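Local coordinates for regulator of G-protein signaling 16 (Mus musculus, PDB 3C7L) that shortens G-protein signals by accelerating GTP hydrolysis on G-protein alpha subunits through its RGS domain, driving them into the inactive GDP-bound form, at residues His36-Leu39 and Lys40-Ser44; His72-Glu76 and Tyr77-Glu81; Leu118-Lys121 and Asp122-Arg126. All coordinates share one frame; numbering follows the deposited sequence.

Contact 1 (His36-Leu39 and Lys40-Ser44); sequences HAFL and KTEFS
Phe38 and Glu42 cross at the turn that ends the helix, the phenyl and carboxylate planes turned 41° apart and OE2 of Glu42 4.0 Å from CE2 of Phe38. A water ties the two residues together: lying over the centre of one ring face, it gives one hydrogen to OE2 of Glu42 (2.7 Å) and the other to O of Phe38. That carbonyl is also taken by the hydroxyl of Thr41, whose OG1 stands 2.8 Å from O of Phe38; a chi1 of 68° sets OG1 there, between the backbone N and the carbonyl carbon. CD2 of Leu39 meets OG of Ser44 at 3.4 Å. The backbone beneath is a Schellman motif with Phe43, at positive phi (50°), as its C-prime residue: Ser44 N bonds to O of Leu39 at 3.0 Å and Phe43 N to O of Lys40. Glu42 N reaches O of Leu39 from the face opposite Ser44 N, so one carbonyl serves two donors. Replacing Glu42 by alanine is likely to cost the water one of its two acceptors and Arg126 a salt-bridge partner. In RGS domains this loop belongs to the surface that meets the G-protein alpha subunit, probably so here too. The turn joins helix 29-40 to helix 45-57: Leu39 rests on Glu45 and Leu48, His36 bonds Glu49, and Phe38, Leu39 and Glu42 meet helix 109-128 through Ser123 and Arg126.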
loop_
_atom_site.group_PDB
_atom_site.type_symbol
_atom_site.label_atom_id
_atom_site.label_comp_id
_atom_site.label_asym_id
_atom_site.label_seq_id
_atom_site.Cartn_x
_atom_site.Cartn_y
_atom_site.Cartn_z
ATOM N N HIS A 36 9.649 4.032 -3.886
ATOM C CA HIS A 36 8.997 5.079 -3.103
ATOM C C HIS A 36 9.342 6.448 -3.688
ATOM O O HIS A 36 8.469 7.296 -3.862
ATOM C CB HIS A 36 9.427 5.003 -1.628
ATOM C CG HIS A 36 8.682 5.945 -0.730
ATOM N ND1 HIS A 36 9.104 7.234 -0.486
ATOM C CD2 HIS A 36 7.516 5.800 -0.058
ATOM C CE1 HIS A 36 8.229 7.845 0.294
ATOM N NE2 HIS A 36 7.255 6.996 0.568
ATOM N N ALA A 37 10.616 6.649 -4.011
ATOM C CA ALA A 37 11.061 7.915 -4.581
ATOM C C ALA A 37 10.412 8.158 -5.939
ATOM O O ALA A 37 10.024 9.286 -6.253
ATOM C CB ALA A 37 12.571 7.922 -4.711
ATOM N N PHE A 38 10.287 7.101 -6.741
ATOM C CA PHE A 38 9.667 7.220 -8.055
ATOM C C PHE A 38 8.221 7.685 -7.883
ATOM O O PHE A 38 7.761 8.595 -8.578
ATOM C CB PHE A 38 9.699 5.870 -8.784
ATOM C CG PHE A 38 9.072 5.900 -10.152
ATOM C CD1 PHE A 38 9.752 6.449 -11.235
ATOM C CD2 PHE A 38 7.789 5.389 -10.352
ATOM C CE1 PHE A 38 9.162 6.489 -12.507
ATOM C CE2 PHE A 38 7.193 5.425 -11.619
ATOM C CZ PHE A 38 7.882 5.975 -12.694
ATOM N N LEU A 39 7.509 7.055 -6.950
ATOM C CA LEU A 39 6.118 7.397 -6.673
ATOM C C LEU A 39 5.945 8.811 -6.120
ATOM O O LEU A 39 5.001 9.512 -6.469
ATOM C CB LEU A 39 5.515 6.387 -5.687
ATOM C CG LEU A 39 5.409 4.951 -6.203
ATOM C CD1 LEU A 39 4.750 4.058 -5.161
ATOM C CD2 LEU A 39 4.607 4.940 -7.490
ATOM N N LYS A 40 6.856 9.228 -5.253
ATOM C CA LYS A 40 6.783 10.556 -4.651
ATOM C C LYS A 40 6.845 11.675 -5.690
ATOM O O LYS A 40 6.185 12.710 -5.542
ATOM C CB LYS A 40 7.916 10.728 -3.632
ATOM C CG LYS A 40 7.784 11.959 -2.757
ATOM C CD LYS A 40 8.817 11.951 -1.635
ATOM C CE LYS A 40 8.603 13.106 -0.663
ATOM N NZ LYS A 40 9.530 13.038 0.506
ATOM N N THR A 41 7.627 11.477 -6.746
ATOM C CA THR A 41 7.735 12.512 -7.766
ATOM C C THR A 41 6.428 12.692 -8.538
ATOM O O THR A 41 6.235 13.712 -9.204
ATOM C CB THR A 41 8.882 12.226 -8.754
ATOM O OG1 THR A 41 8.560 11.079 -9.547
ATOM C CG2 THR A 41 10.182 11.971 -7.994
ATOM N N GLU A 42 5.532 11.707 -8.472
ATOM C CA GLU A 42 4.246 11.845 -9.147
ATOM C C GLU A 42 3.086 11.788 -8.164
ATOM O O GLU A 42 1.955 11.440 -8.518
ATOM C CB GLU A 42 4.067 10.809 -10.261
ATOM C CG GLU A 42 4.384 9.379 -9.914
ATOM C CD GLU A 42 4.181 8.468 -11.109
ATOM O OE1 GLU A 42 3.316 7.576 -11.043
ATOM O OE2 GLU A 42 4.885 8.648 -12.124
ATOM N N PHE A 43 3.394 12.154 -6.924
ATOM C CA PHE A 43 2.427 12.218 -5.838
ATOM C C PHE A 43 1.529 11.005 -5.614
ATOM O O PHE A 43 0.319 11.156 -5.440
ATOM C CB PHE A 43 1.560 13.472 -6.002
ATOM C CG PHE A 43 2.350 14.751 -6.046
ATOM C CD1 PHE A 43 2.929 15.191 -7.236
ATOM C CD2 PHE A 43 2.545 15.501 -4.890
ATOM C CE1 PHE A 43 3.691 16.358 -7.272
ATOM C CE2 PHE A 43 3.304 16.669 -4.917
ATOM C CZ PHE A 43 3.878 17.098 -6.112
ATOM N N SER A 44 2.107 9.805 -5.616
ATOM C CA SER A 44 1.310 8.606 -5.363
ATOM C C SER A 44 1.992 7.651 -4.392
ATOM O O SER A 44 1.604 6.486 -4.297
ATOM C CB SER A 44 0.980 7.870 -6.671
ATOM O OG SER A 44 2.131 7.320 -7.283
HETATM O O HOH W 1 7.511 9.095 -11.490
#

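Contact 2 (His72-Glu76 and Tyr77-Glu81); sequences HIFDE and YIRSE
Glu76 lays its aliphatic chain over the ring of the next residue, Tyr77, in a CH-pi contact: CG of Glu76 sits 3.6 Å from the ring centroid, only 14° off the normal. The two side chains run side by side in the same direction, which brings OE1 of Glu76 to 3.4 Å from CE1 of Tyr77. Asp75 and Arg79, four residues apart, stack instead of pairing end-on. Their carboxylate and guanidinium planes are 20° apart, and OD1 of Asp75 lies over one guanidinium face, 3.4 Å from NE of Arg79; no N-H points at it, so this salt bridge rests on charge alone. NE turns weakly to the backbone O of Asp75. Phe74 completes the first shell, its CE1 3.7 Å from CG2 of Ile78 and its CE2 3.6 Å from CB of Arg79.

What positions Phe74 and Arg79 against each other is the pi-type turn at the end of the helix. Tyr77 N keeps a regular bond to O of Ile73, while O of Phe74 accepts both Ile78 N and Arg79 N from opposite faces of its plane. The second of these bonds is nearly straight (168°) and spans five residues, the wider pi-type turn, carrying Arg79 N over the centre of the Phe74 ring. The Phe74 side chain swings away from its backbone N, which sets the ring face toward Arg79 N.

This is the C-terminal end of helix 63-78. Ile73 and Ile78 pack on Phe50 of helix 45-57, Tyr77 touches Glu49 there, and Phe74 meets Thr96, Lys97 and Leu100 of helix 90-101.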
loop_
_atom_site.group_PDB
_atom_site.type_symbol
_atom_site.label_atom_id
_atom_site.label_comp_id
_atom_site.label_asym_id
_atom_site.label_seq_id
_atom_site.Cartn_x
_atom_site.Cartn_y
_atom_site.Cartn_z
ATOM N N HIS A 72 -5.977 4.223 13.115
ATOM C CA HIS A 72 -4.969 5.135 12.588
ATOM C C HIS A 72 -4.832 4.936 11.079
ATOM O O HIS A 72 -4.742 5.902 10.327
ATOM C CB HIS A 72 -3.613 4.906 13.264
ATOM C CG HIS A 72 -2.469 5.575 12.561
ATOM N ND1 HIS A 72 -2.344 6.945 12.476
ATOM C CD2 HIS A 72 -1.419 5.060 11.877
ATOM C CE1 HIS A 72 -1.269 7.246 11.770
ATOM N NE2 HIS A 72 -0.690 6.120 11.393
ATOM N N ILE A 73 -4.819 3.680 10.639
ATOM C CA ILE A 73 -4.702 3.379 9.213
ATOM C C ILE A 73 -5.912 3.924 8.453
ATOM O O ILE A 73 -5.772 4.519 7.383
ATOM C CB ILE A 73 -4.574 1.851 8.984
ATOM C CG1 ILE A 73 -3.193 1.383 9.455
ATOM C CG2 ILE A 73 -4.799 1.510 7.508
ATOM C CD1 ILE A 73 -2.967 -0.124 9.349
ATOM N N PHE A 74 -7.098 3.734 9.019
ATOM C CA PHE A 74 -8.327 4.223 8.397
ATOM C C PHE A 74 -8.320 5.759 8.308
ATOM O O PHE A 74 -8.622 6.335 7.267
ATOM C CB PHE A 74 -9.539 3.769 9.214
ATOM C CG PHE A 74 -10.857 4.164 8.615
ATOM C CD1 PHE A 74 -11.439 3.398 7.613
ATOM C CD2 PHE A 74 -11.509 5.315 9.042
ATOM C CE1 PHE A 74 -12.653 3.772 7.042
ATOM C CE2 PHE A 74 -12.723 5.700 8.478
ATOM C CZ PHE A 74 -13.295 4.926 7.476
ATOM N N ASP A 75 -7.966 6.415 9.407
ATOM C CA ASP A 75 -7.940 7.876 9.449
ATOM C C ASP A 75 -6.840 8.482 8.596
ATOM O O ASP A 75 -6.987 9.584 8.074
ATOM C CB ASP A 75 -7.767 8.376 10.887
ATOM C CG ASP A 75 -8.981 8.100 11.752
ATOM O OD1 ASP A 75 -10.060 7.798 11.195
ATOM O OD2 ASP A 75 -8.851 8.201 12.994
ATOM N N GLU A 76 -5.733 7.770 8.458
ATOM C CA GLU A 76 -4.629 8.293 7.673
ATOM C C GLU A 76 -4.727 8.034 6.174
ATOM O O GLU A 76 -4.375 8.901 5.377
ATOM C CB GLU A 76 -3.295 7.743 8.201
ATOM C CG GLU A 76 -2.114 8.083 7.313
ATOM C CD GLU A 76 -0.781 7.980 8.024
ATOM O OE1 GLU A 76 -0.534 6.964 8.710
ATOM O OE2 GLU A 76 0.028 8.922 7.884
ATOM N N TYR A 77 -5.215 6.857 5.788
ATOM C CA TYR A 77 -5.290 6.501 4.372
ATOM C C TYR A 77 -6.653 6.249 3.728
ATOM O O TYR A 77 -6.787 6.398 2.513
ATOM C CB TYR A 77 -4.448 5.248 4.100
ATOM C CG TYR A 77 -3.016 5.301 4.578
ATOM C CD1 TYR A 77 -2.656 4.772 5.812
ATOM C CD2 TYR A 77 -2.014 5.845 3.774
ATOM C CE1 TYR A 77 -1.332 4.774 6.238
ATOM C CE2 TYR A 77 -0.682 5.855 4.189
ATOM C CZ TYR A 77 -0.351 5.314 5.421
ATOM O OH TYR A 77 0.960 5.297 5.831
ATOM N N ILE A 78 -7.654 5.860 4.511
ATOM C CA ILE A 78 -8.947 5.515 3.925
ATOM C C ILE A 78 -10.082 6.540 3.905
ATOM O O ILE A 78 -10.689 6.761 2.855
ATOM C CB ILE A 78 -9.502 4.219 4.569
ATOM C CG1 ILE A 78 -8.472 3.092 4.455
ATOM C CG2 ILE A 78 -10.804 3.802 3.875
ATOM C CD1 ILE A 78 -8.212 2.614 3.028
ATOM N N ARG A 79 -10.385 7.154 5.046
ATOM C CA ARG A 79 -11.496 8.105 5.092
ATOM C C ARG A 79 -11.346 9.312 4.175
ATOM O O ARG A 79 -10.240 9.760 3.875
ATOM C CB ARG A 79 -11.751 8.584 6.531
ATOM C CG ARG A 79 -10.651 9.435 7.149
ATOM C CD ARG A 79 -11.069 9.925 8.536
ATOM N NE ARG A 79 -9.974 10.601 9.233
ATOM C CZ ARG A 79 -10.066 11.119 10.457
ATOM N NH1 ARG A 79 -11.209 11.045 11.126
ATOM N NH2 ARG A 79 -9.011 11.701 11.016
ATOM N N SER A 80 -12.483 9.829 3.725
ATOM C CA SER A 80 -12.508 10.988 2.860
ATOM C C SER A 80 -11.720 12.142 3.474
ATOM O O SER A 80 -11.844 12.436 4.667
ATOM C CB SER A 80 -13.955 11.423 2.620
ATOM O OG SER A 80 -14.007 12.635 1.890
ATOM N N GLU A 81 -10.901 12.786 2.652
ATOM C CA GLU A 81 -10.102 13.920 3.088
ATOM C C GLU A 81 -8.982 13.547 4.046
ATOM O O GLU A 81 -8.416 14.411 4.703
ATOM C CB GLU A 81 -11.007 14.985 3.726
ATOM C CG GLU A 81 -11.980 15.620 2.742
ATOM C CD GLU A 81 -12.890 16.657 3.387
ATOM O OE1 GLU A 81 -13.847 16.270 4.092
ATOM O OE2 GLU A 81 -12.642 17.863 3.195
#

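Contact 3 (Leu118-Lys121 and Asp122-Arg126); sequences LMEK and DSYPR
Leu118 takes a small part, its carbonyl O lying 3.6 Å from CB of Asp122. Met119 carries the junction. Its O accepts Tyr124 N at 2.8 Å and Asp122 N at 3.1 Å, the donors standing above opposite faces of the carbonyl plane. The bond to Tyr124 spans five residues, a pi-type turn, and that to Asp122 only three, so the ordinary four-residue spacing is broken: Ser123 N lies near the same oxygen at too poor an angle to bond. The Ser123 hydroxyl is folded back over the preceding turn, OG placed between its backbone N and carbonyl carbon (chi1 54°) and 3.3 Å from CA of Met119.

Glu120 follows. Pro125 has no N-H to offer the preceding turn, and its CD abuts O of Glu120 at 3.3 Å. The same oxygen sits in the plane of the Tyr124 ring at its edge, 3.6 Å from CD2 of Tyr124. The carboxylate of Glu120 is engaged by Arg116, one turn back. Lys121 ends the segment at the kink, which has two points, the N of Asp122 and the N of Pro125, neither bonded to the turn before in the regular way.

Across the kink, Arg126 reaches back to Asp122 and holds it side-on with two nitrogens: NE to OD1 at 3.1 Å and NH2 to OD2 at 3.2 Å, both N-H angles being 167°. The carboxyl oxygens lie in the guanidinium plane, but the nitrogens approach from above the carboxylate plane.

All of this is an irregular, kinked part of helix 109-128. Met119 packs on Leu48 and Trp51 of helix 45-57 and on Phe35 of helix 29-40, Ser123 touches Leu39, and the Tyr124 hydroxyl bonds to O of Trp18 near the N-terminal end.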
loop_
_atom_site.group_PDB
_atom_site.type_symbol
_atom_site.label_atom_id
_atom_site.label_comp_id
_atom_site.label_asym_id
_atom_site.label_seq_id
_atom_site.Cartn_x
_atom_site.Cartn_y
_atom_site.Cartn_z
ATOM N N LEU A 118 -3.408 -0.377 -8.338
ATOM C CA LEU A 118 -3.134 0.997 -8.741
ATOM C C LEU A 118 -1.637 1.087 -9.071
ATOM O O LEU A 118 -1.229 1.795 -9.991
ATOM C CB LEU A 118 -3.485 1.945 -7.591
ATOM C CG LEU A 118 -4.215 3.270 -7.843
ATOM C CD1 LEU A 118 -5.437 3.067 -8.731
ATOM C CD2 LEU A 118 -4.631 3.848 -6.496
ATOM N N MET A 119 -0.821 0.355 -8.319
ATOM C CA MET A 119 0.624 0.348 -8.548
ATOM C C MET A 119 1.048 -0.704 -9.576
ATOM O O MET A 119 1.662 -0.389 -10.597
ATOM C CB MET A 119 1.379 0.081 -7.232
ATOM C CG MET A 119 1.218 1.154 -6.159
ATOM S SD MET A 119 2.165 0.810 -4.638
ATOM C CE MET A 119 1.045 -0.258 -3.770
ATOM N N GLU A 120 0.711 -1.958 -9.291
ATOM C CA GLU A 120 1.081 -3.089 -10.133
ATOM C C GLU A 120 0.728 -2.962 -11.610
ATOM O O GLU A 120 1.473 -3.430 -12.466
ATOM C CB GLU A 120 0.470 -4.374 -9.555
ATOM C CG GLU A 120 1.061 -5.666 -10.091
ATOM C CD GLU A 120 0.681 -6.870 -9.239
ATOM O OE1 GLU A 120 -0.471 -6.917 -8.761
ATOM O OE2 GLU A 120 1.526 -7.776 -9.056
ATOM N N LYS A 121 -0.390 -2.318 -11.923
ATOM C CA LYS A 121 -0.785 -2.193 -13.318
ATOM C C LYS A 121 -0.478 -0.849 -13.970
ATOM O O LYS A 121 -0.891 -0.607 -15.103
ATOM C CB LYS A 121 -2.279 -2.501 -13.467
ATOM C CG LYS A 121 -2.658 -3.933 -13.126
ATOM C CD LYS A 121 -1.886 -4.939 -13.978
ATOM C CE LYS A 121 -2.322 -6.364 -13.679
ATOM N NZ LYS A 121 -1.559 -7.360 -14.487
ATOM N N ASP A 122 0.246 0.022 -13.272
ATOM C CA ASP A 122 0.571 1.328 -13.837
ATOM C C ASP A 122 1.954 1.875 -13.473
ATOM O O ASP A 122 2.868 1.883 -14.307
ATOM C CB ASP A 122 -0.491 2.349 -13.433
ATOM C CG ASP A 122 -0.128 3.755 -13.852
ATOM O OD1 ASP A 122 0.345 3.928 -14.993
ATOM O OD2 ASP A 122 -0.321 4.690 -13.045
ATOM N N SER A 123 2.111 2.327 -12.232
ATOM C CA SER A 123 3.381 2.903 -11.798
ATOM C C SER A 123 4.514 1.898 -11.662
ATOM O O SER A 123 5.679 2.253 -11.843
ATOM C CB SER A 123 3.193 3.669 -10.482
ATOM O OG SER A 123 2.586 2.871 -9.477
ATOM N N TYR A 124 4.186 0.647 -11.347
ATOM C CA TYR A 124 5.210 -0.389 -11.193
ATOM C C TYR A 124 5.903 -0.645 -12.532
ATOM O O TYR A 124 7.129 -0.597 -12.617
ATOM C CB TYR A 124 4.573 -1.664 -10.622
ATOM C CG TYR A 124 5.379 -2.946 -10.742
ATOM C CD1 TYR A 124 6.698 -3.032 -10.275
ATOM C CD2 TYR A 124 4.791 -4.098 -11.268
ATOM C CE1 TYR A 124 7.407 -4.244 -10.330
ATOM C CE2 TYR A 124 5.484 -5.304 -11.327
ATOM C CZ TYR A 124 6.785 -5.372 -10.856
ATOM O OH TYR A 124 7.438 -6.579 -10.905
ATOM N N PRO A 125 5.132 -0.920 -13.596
ATOM C CA PRO A 125 5.767 -1.156 -14.894
ATOM C C PRO A 125 6.538 0.064 -15.395
ATOM O O PRO A 125 7.563 -0.081 -16.049
ATOM C CB PRO A 125 4.588 -1.504 -15.796
ATOM C CG PRO A 125 3.671 -2.214 -14.863
ATOM C CD PRO A 125 3.714 -1.322 -13.638
ATOM N N ARG A 126 6.053 1.267 -15.098
ATOM C CA ARG A 126 6.763 2.460 -15.546
ATOM C C ARG A 126 8.056 2.639 -14.751
ATOM O O ARG A 126 9.051 3.154 -15.268
ATOM C CB ARG A 126 5.870 3.710 -15.443
ATOM C CG ARG A 126 4.784 3.739 -16.520
ATOM C CD ARG A 126 3.978 5.030 -16.564
ATOM N NE ARG A 126 3.109 5.212 -15.403
ATOM C CZ ARG A 126 3.423 5.938 -14.336
ATOM N NH1 ARG A 126 4.594 6.557 -14.268
ATOM N NH2 ARG A 126 2.552 6.060 -13.342
#

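In the fold
Contacts 1 and 3 form a continuous patch, their centres about 12 Å apart. A salt bridge joins them, OE1 of Glu42 being 2.9 Å from NH2 of Arg126, and packing adds CD2 of Leu39 against OG of Ser123 at 3.5 Å. Arg126 is thus shared between Asp122 in its own helix and Glu42 in the loop between helices 29-40 and 45-57. As in other RGS domains, this patch probably lies at the face that meets the G-protein alpha subunit, absent here. The centre of contact 2 is about 19 Å from that of contact 1 and about 22 Å from that of contact 3. Helix 45-57 is touched by side chains from all three.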